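Local coordinates for putative transcriptional regulator protein, LacI family (Rhizobium etli, PDB 3MIZ) that probably acts as a DNA-binding transcriptional repressor of the LacI family, recognising regulatory regions of DNA, at residues A[186-191]-A[213-218]; A[37-40]-A[44-47]; A[100-103]-A[109-112]. All blocks are in the same frame, centred on the assembly; numbering follows the deposited sequence.

Interaction 1 of 3, residues A[186-191]-A[213-218]; sequences AAATEM and YIAAMA
With chi1 at -68°, Thr189 sets OG1 beside its own backbone N and directs CG2 anti to that N, a choice that brings the hydroxyl oxygen round toward Ala215. Thr189 OG1 lies 3.7 Å from Ala215 CB, and the methyl of the preceding residue, Ala188, meets the same carbon, Ala188 CB to Ala215 CB being 3.8 Å. Within the two segments the Ala215 methyl thus has one apolar and one polar neighbour; Phe185 of helix 184-192 packs on Ala215 as well. The narrow footprint, 93 Å² over both sides, matches the small residues involved, and the backbones come as near as 5.4 Å between Thr189 CA and Ala215 CA.

These are helices 184-192 and 206-217 of the periplasmic binding protein-like domain, and they pack side by side; Ala188 of helix 184-192 also packs on Ile137 of strand 134-138 in the mixed sheet. Beyond the apolar patch a water completes the junction. It donates to Thr189 OG1 at 2.8 Å and to Ala215 O at 2.7 Å, using both its protons and joining a side chain of one helix to a carbonyl of the other. Thr189 OG1 is in addition hydrogen-bonded to Phe185 O, one turn back along its own helix, so the hydroxyl accepts from the water while its proton serves that carbonyl, which fixes its rotation. Ile214 packs on Leu242 of the second subunit, and Met217 on Ala218 of that subunit.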
loop_
_atom_site.group_PDB
_atom_site.type_symbol
_atom_site.label_atom_id
_atom_site.label_comp_id
_atom_site.label_asym_id
_atom_site.label_seq_id
_atom_site.Cartn_x
_atom_site.Cartn_y
_atom_site.Cartn_z
ATOM N N ALA A 186 -11.922 17.835 6.692
ATOM C CA ALA A 186 -12.859 18.717 7.381
ATOM C C ALA A 186 -12.328 19.168 8.733
ATOM O O ALA A 186 -12.513 20.323 9.120
ATOM C CB ALA A 186 -14.215 18.023 7.551
ATOM N N ALA A 187 -11.668 18.265 9.450
ATOM C CA ALA A 187 -11.116 18.597 10.756
ATOM C C ALA A 187 -9.954 19.580 10.622
ATOM O O ALA A 187 -9.849 20.530 11.391
ATOM C CB ALA A 187 -10.653 17.335 11.466
ATOM N N ALA A 188 -9.086 19.349 9.642
ATOM C CA ALA A 188 -7.930 20.217 9.416
ATOM C C ALA A 188 -8.375 21.597 8.956
ATOM O O ALA A 188 -7.749 22.607 9.275
ATOM C CB ALA A 188 -7.007 19.599 8.374
ATOM N N THR A 189 -9.451 21.635 8.187
ATOM C CA THR A 189 -9.963 22.904 7.693
ATOM C C THR A 189 -10.478 23.749 8.858
ATOM O O THR A 189 -10.166 24.935 8.961
ATOM C CB THR A 189 -11.081 22.675 6.665
ATOM O OG1 THR A 189 -10.514 22.086 5.486
ATOM C CG2 THR A 189 -11.751 23.999 6.286
ATOM N N GLU A 190 -11.255 23.129 9.738
ATOM C CA GLU A 190 -11.791 23.823 10.905
ATOM C C GLU A 190 -10.650 24.346 11.767
ATOM O O GLU A 190 -10.676 25.490 12.231
ATOM C CB GLU A 190 -12.665 22.867 11.725
ATOM C CG GLU A 190 -13.360 23.499 12.929
ATOM C CD GLU A 190 -14.232 24.688 12.553
ATOM O OE1 GLU A 190 -14.997 24.586 11.567
ATOM O OE2 GLU A 190 -14.158 25.724 13.253
HETATM N N MSE A 191 -9.641 23.501 11.963
HETATM C CA MSE A 191 -8.477 23.836 12.772
HETATM C C MSE A 191 -7.689 25.022 12.217
HETATM O O MSE A 191 -7.217 25.881 12.966
HETATM C CB MSE A 191 -7.559 22.611 12.860
HETATM C CG MSE A 191 -6.347 22.778 13.745
HETATM SE SE MSE A 191 -5.271 21.155 13.763
HETATM C CE MSE A 191 -6.452 20.052 14.837
ATOM N N TYR A 213 -2.548 18.666 3.771
ATOM C CA TYR A 213 -1.849 19.497 2.785
ATOM C C TYR A 213 -2.897 20.197 1.933
ATOM O O TYR A 213 -2.814 21.399 1.688
ATOM C CB TYR A 213 -0.976 18.636 1.863
ATOM C CG TYR A 213 0.482 18.549 2.260
ATOM C CD1 TYR A 213 0.863 18.101 3.524
ATOM C CD2 TYR A 213 1.486 18.859 1.339
ATOM C CE1 TYR A 213 2.209 17.957 3.863
ATOM C CE2 TYR A 213 2.832 18.713 1.663
ATOM C CZ TYR A 213 3.187 18.262 2.923
ATOM O OH TYR A 213 4.517 18.097 3.236
ATOM N N ILE A 214 -3.881 19.428 1.475
ATOM C CA ILE A 214 -4.938 19.969 0.627
ATOM C C ILE A 214 -5.792 20.981 1.388
ATOM O O ILE A 214 -6.166 22.022 0.843
ATOM C CB ILE A 214 -5.818 18.836 0.051
ATOM C CG1 ILE A 214 -4.936 17.908 -0.811
ATOM C CG2 ILE A 214 -6.959 19.413 -0.791
ATOM C CD1 ILE A 214 -5.680 16.796 -1.482
ATOM N N ALA A 215 -6.085 20.680 2.649
ATOM C CA ALA A 215 -6.870 21.594 3.468
ATOM C C ALA A 215 -6.151 22.947 3.576
ATOM O O ALA A 215 -6.760 23.999 3.411
ATOM C CB ALA A 215 -7.075 20.998 4.854
ATOM N N ALA A 216 -4.853 22.913 3.848
ATOM C CA ALA A 216 -4.079 24.147 3.985
ATOM C C ALA A 216 -3.986 24.937 2.678
ATOM O O ALA A 216 -4.230 26.150 2.659
ATOM C CB ALA A 216 -2.683 23.829 4.510
HETATM N N MSE A 217 -3.629 24.259 1.589
HETATM C CA MSE A 217 -3.503 24.925 0.293
HETATM C C MSE A 217 -4.838 25.470 -0.210
HETATM O O MSE A 217 -4.884 26.508 -0.878
HETATM C CB MSE A 217 -2.909 23.961 -0.741
HETATM C CG MSE A 217 -1.506 23.517 -0.403
HETATM SE SE MSE A 217 -0.792 22.247 -1.678
HETATM C CE MSE A 217 -0.134 23.520 -2.996
ATOM N N ALA A 218 -5.921 24.778 0.123
ATOM C CA ALA A 218 -7.245 25.207 -0.297
ATOM C C ALA A 218 -7.634 26.520 0.380
ATOM O O ALA A 218 -8.586 27.184 -0.040
ATOM C CB ALA A 218 -8.273 24.125 0.024
HETATM O O HOH W 1 -9.461 23.729 3.522
#

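Interaction 2 of 3, residues A[37-40]-A[44-47]; sequences QDWA and GKTI
Ala40 fits its methyl against Ile47 where helix 30-42 turns back into strand 46-51, and this is the close-packed part of the contact. Ala40 CB is 3.6 Å from Ile47 CG1, and Ile47 CD1 bends over the same methyl. Next to it, Lys45 N donates to Ala40 O over 3.0 Å with an N-H...O angle of 162°. Gly44, with a positive phi of 67°, reverses the chain just before this bond; a glycine in this conformation followed by such a bond back to the helix is consistent with a Schellman-type ending. The turn closes the helix-to-strand step of the beta-alpha-beta unit made by strand 15-20, helix 30-42 and strand 46-51.

On one flank, Lys45 and Trp39 lie side by side and point the same way, Lys45 CD resting 3.9 Å from Trp39 CZ3. Helix 253-268 also packs on the indole, through Ala261 and Asn265.

The other flank is looser and wetter, although Asn51 of the second subunit packs on Gln37 there. Gln37, its chain bent at chi2 (73°), passes Ile47 in the opposite direction, with OE1 3.8 Å from Ile47 CB. Its hydrogen bonding to the strand runs through water; NE2 also has a weak bond to Asn41. One water donates to both Gln37 OE1 and Ile47 O, the latter at 2.6 Å; a second accepts from Gln37 NE2 and, at 2.8 Å, from Ile47 N. Each water therefore bridges like groups, two oxygens or two N-H donors, which implies that amide and strand meet their polar needs at one remove, whereas Ala40 and Ile47, both buried, meet directly.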
loop_
_atom_site.group_PDB
_atom_site.type_symbol
_atom_site.label_atom_id
_atom_site.label_comp_id
_atom_site.label_asym_id
_atom_site.label_seq_id
_atom_site.Cartn_x
_atom_site.Cartn_y
_atom_site.Cartn_z
ATOM N N GLN A 37 11.934 -11.276 4.093
ATOM C CA GLN A 37 12.314 -11.920 2.838
ATOM C C GLN A 37 13.771 -11.654 2.474
ATOM O O GLN A 37 14.498 -12.582 2.110
ATOM C CB GLN A 37 11.385 -11.463 1.706
ATOM C CG GLN A 37 11.501 -12.275 0.421
ATOM C CD GLN A 37 10.888 -13.660 0.536
ATOM O OE1 GLN A 37 9.676 -13.804 0.702
ATOM N NE2 GLN A 37 11.728 -14.689 0.445
ATOM N N ASP A 38 14.206 -10.399 2.574
ATOM C CA ASP A 38 15.598 -10.062 2.266
ATOM C C ASP A 38 16.558 -10.865 3.136
ATOM O O ASP A 38 17.549 -11.411 2.643
ATOM C CB ASP A 38 15.847 -8.564 2.461
ATOM C CG ASP A 38 15.404 -7.742 1.266
ATOM O OD1 ASP A 38 14.774 -8.318 0.358
ATOM O OD2 ASP A 38 15.684 -6.523 1.243
ATOM N N TRP A 39 16.273 -10.936 4.435
ATOM C CA TRP A 39 17.118 -11.706 5.338
ATOM C C TRP A 39 17.095 -13.185 4.926
ATOM O O TRP A 39 18.132 -13.848 4.883
ATOM C CB TRP A 39 16.623 -11.580 6.782
ATOM C CG TRP A 39 17.477 -12.342 7.740
ATOM C CD1 TRP A 39 18.606 -11.899 8.359
ATOM C CD2 TRP A 39 17.332 -13.718 8.105
ATOM N NE1 TRP A 39 19.179 -12.915 9.083
ATOM C CE2 TRP A 39 18.418 -14.044 8.943
ATOM C CE3 TRP A 39 16.391 -14.709 7.797
ATOM C CZ2 TRP A 39 18.595 -15.323 9.479
ATOM C CZ3 TRP A 39 16.567 -15.985 8.329
ATOM C CH2 TRP A 39 17.663 -16.278 9.160
ATOM N N ALA A 40 15.905 -13.696 4.630
ATOM C CA ALA A 40 15.745 -15.094 4.234
ATOM C C ALA A 40 16.573 -15.449 2.999
ATOM O O ALA A 40 17.197 -16.519 2.945
ATOM C CB ALA A 40 14.273 -15.395 3.982
ATOM N N GLY A 44 19.553 -18.487 3.113
ATOM C CA GLY A 44 19.073 -19.743 2.559
ATOM C C GLY A 44 17.724 -20.286 2.980
ATOM O O GLY A 44 17.496 -21.494 2.907
ATOM N N LYS A 45 16.813 -19.424 3.411
ATOM C CA LYS A 45 15.510 -19.918 3.820
ATOM C C LYS A 45 14.372 -19.417 2.952
ATOM O O LYS A 45 14.485 -18.391 2.283
ATOM C CB LYS A 45 15.283 -19.583 5.293
ATOM C CG LYS A 45 16.253 -20.380 6.176
ATOM C CD LYS A 45 16.436 -19.789 7.540
ATOM C CE LYS A 45 17.754 -20.262 8.148
ATOM N NZ LYS A 45 17.894 -21.747 8.196
ATOM N N THR A 46 13.289 -20.181 2.936
ATOM C CA THR A 46 12.112 -19.835 2.161
ATOM C C THR A 46 11.062 -19.328 3.133
ATOM O O THR A 46 11.050 -19.712 4.307
ATOM C CB THR A 46 11.586 -21.051 1.402
ATOM O OG1 THR A 46 11.382 -22.132 2.318
ATOM C CG2 THR A 46 12.590 -21.485 0.346
ATOM N N ILE A 47 10.177 -18.474 2.635
ATOM C CA ILE A 47 9.138 -17.872 3.459
ATOM C C ILE A 47 7.752 -18.161 2.892
ATOM O O ILE A 47 7.513 -17.973 1.697
ATOM C CB ILE A 47 9.333 -16.325 3.532
ATOM C CG1 ILE A 47 10.712 -15.986 4.110
ATOM C CG2 ILE A 47 8.230 -15.683 4.365
ATOM C CD1 ILE A 47 10.941 -16.470 5.536
HETATM O O HOH W 2 8.306 -16.252 -0.044
HETATM O O HOH W 3 10.859 -17.459 0.105
#

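Interaction 3 of 3, residues A[100-103]-A[109-112]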
loop_
_atom_site.group_PDB
_atom_site.type_symbol
_atom_site.label_atom_id
_atom_site.label_comp_id
_atom_site.label_asym_id
_atom_site.label_seq_id
_atom_site.Cartn_x
_atom_site.Cartn_y
_atom_site.Cartn_z
ATOM N N CYS A 100 4.149 -6.378 17.461
ATOM C CA CYS A 100 3.146 -6.681 18.455
ATOM C C CYS A 100 3.809 -7.272 19.690
ATOM O O CYS A 100 4.981 -7.660 19.664
ATOM C CB CYS A 100 2.109 -7.659 17.879
ATOM S SG CYS A 100 2.802 -9.190 17.164
ATOM N N ARG A 101 3.049 -7.321 20.776
ATOM C CA ARG A 101 3.530 -7.846 22.042
ATOM C C ARG A 101 2.462 -8.777 22.616
ATOM O O ARG A 101 1.263 -8.530 22.462
ATOM C CB ARG A 101 3.786 -6.679 23.001
ATOM C CG ARG A 101 3.551 -6.966 24.470
ATOM C CD ARG A 101 3.567 -5.668 25.259
ATOM N NE ARG A 101 3.009 -4.580 24.457
ATOM C CZ ARG A 101 2.885 -3.318 24.857
ATOM N NH1 ARG A 101 3.273 -2.947 26.074
ATOM N NH2 ARG A 101 2.393 -2.415 24.022
ATOM N N PRO A 102 2.884 -9.852 23.291
ATOM C CA PRO A 102 1.907 -10.779 23.867
ATOM C C PRO A 102 1.161 -10.149 25.032
ATOM O O PRO A 102 1.698 -9.279 25.720
ATOM C CB PRO A 102 2.770 -11.955 24.312
ATOM C CG PRO A 102 4.058 -11.280 24.715
ATOM C CD PRO A 102 4.265 -10.281 23.588
ATOM N N GLN A 103 -0.081 -10.577 25.242
ATOM C CA GLN A 103 -0.875 -10.070 26.356
ATOM C C GLN A 103 -0.313 -10.713 27.618
ATOM O O GLN A 103 -0.240 -10.086 28.682
ATOM C CB GLN A 103 -2.347 -10.453 26.180
ATOM C CG GLN A 103 -3.265 -9.897 27.258
ATOM C CD GLN A 103 -3.135 -8.394 27.408
ATOM O OE1 GLN A 103 -2.117 -7.891 27.885
ATOM N NE2 GLN A 103 -4.166 -7.665 26.990
ATOM N N PRO A 109 9.135 -14.037 22.576
ATOM C CA PRO A 109 9.969 -12.857 22.345
ATOM C C PRO A 109 9.236 -11.943 21.368
ATOM O O PRO A 109 8.466 -12.408 20.524
ATOM C CB PRO A 109 11.250 -13.441 21.756
ATOM C CG PRO A 109 10.798 -14.723 21.133
ATOM C CD PRO A 109 9.825 -15.262 22.139
ATOM N N SER A 110 9.464 -10.642 21.488
ATOM C CA SER A 110 8.786 -9.704 20.610
ATOM C C SER A 110 9.645 -8.492 20.324
ATOM O O SER A 110 10.476 -8.094 21.141
ATOM C CB SER A 110 7.465 -9.253 21.230
ATOM O OG SER A 110 7.683 -8.598 22.463
ATOM N N ILE A 111 9.445 -7.918 19.146
ATOM C CA ILE A 111 10.184 -6.734 18.752
ATOM C C ILE A 111 9.177 -5.781 18.103
ATOM O O ILE A 111 8.437 -6.161 17.190
ATOM C CB ILE A 111 11.351 -7.121 17.805
ATOM C CG1 ILE A 111 12.228 -5.902 17.531
ATOM C CG2 ILE A 111 10.811 -7.742 16.523
ATOM C CD1 ILE A 111 13.602 -6.247 16.924
ATOM N N GLU A 112 9.135 -4.555 18.614
ATOM C CA GLU A 112 8.201 -3.532 18.151
ATOM C C GLU A 112 8.879 -2.184 17.930
ATOM O O GLU A 112 9.981 -1.941 18.427
ATOM C CB GLU A 112 7.133 -3.282 19.208
ATOM C CG GLU A 112 6.296 -4.467 19.645
ATOM C CD GLU A 112 5.550 -4.142 20.923
ATOM O OE1 GLU A 112 6.175 -4.207 22.003
ATOM O OE2 GLU A 112 4.352 -3.800 20.851
#
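A weakly bonded strand, 100-101, and strand 110-113, both of the N-terminal lobe, are brought together by the short loop between them, and they meet by side-chain packing on backbone without direct backbone pairing. Cys100 O receives the carbons of the second strand: Ser110 CB lies 3.3 Å from it and Glu112 CG 3.5 Å. This carbonyl is buried and has no polar partner in the model. Ser110 OG reaches Pro102 CD at 4.0 Å. Glu112, with CG anti to its carbonyl carbon (chi1 -58°) and an extended chain beyond, carries its carboxylate to Arg101, where OE1 sits 3.6 Å from Arg101 CB and over one face of the guanidinium. The two planes are 62° apart, and the long 3.9 Å approach of Glu112 OE2 to Arg101 NE is electrostatic only, since no N-H points at the oxygen. The stronger mate of OE2 is Arg81, through a salt bridge. A glutamine in place of Glu112 would probably leave Arg81 without its charge partner and weaken the attraction to Arg101. Strand 110-113 pairs instead, in parallel, with strand 277-285, consistent with the inter-lobe crossover region of the periplasmic binding protein-like fold.

In the fold
From the N terminus, the chain first makes interaction 2, closing the tight turn from helix 30-42 into strand 46-51. Interaction 3 follows, closing the short loop between strands 100-101 and 110-113 in the same lobe, its centre about 21 Å from that of interaction 2. The chain then passes into the other lobe, where interaction 1 joins helices 184-192 and 206-217 across an intervening stretch that includes strand 200-203. The three are in series, none nested in or crossing another. Interaction 1 lies across the chain's centre from both others, with centres about 44 Å from interaction 2 and 37 Å from interaction 3. Interactions 1 and 2 both touch the second subunit.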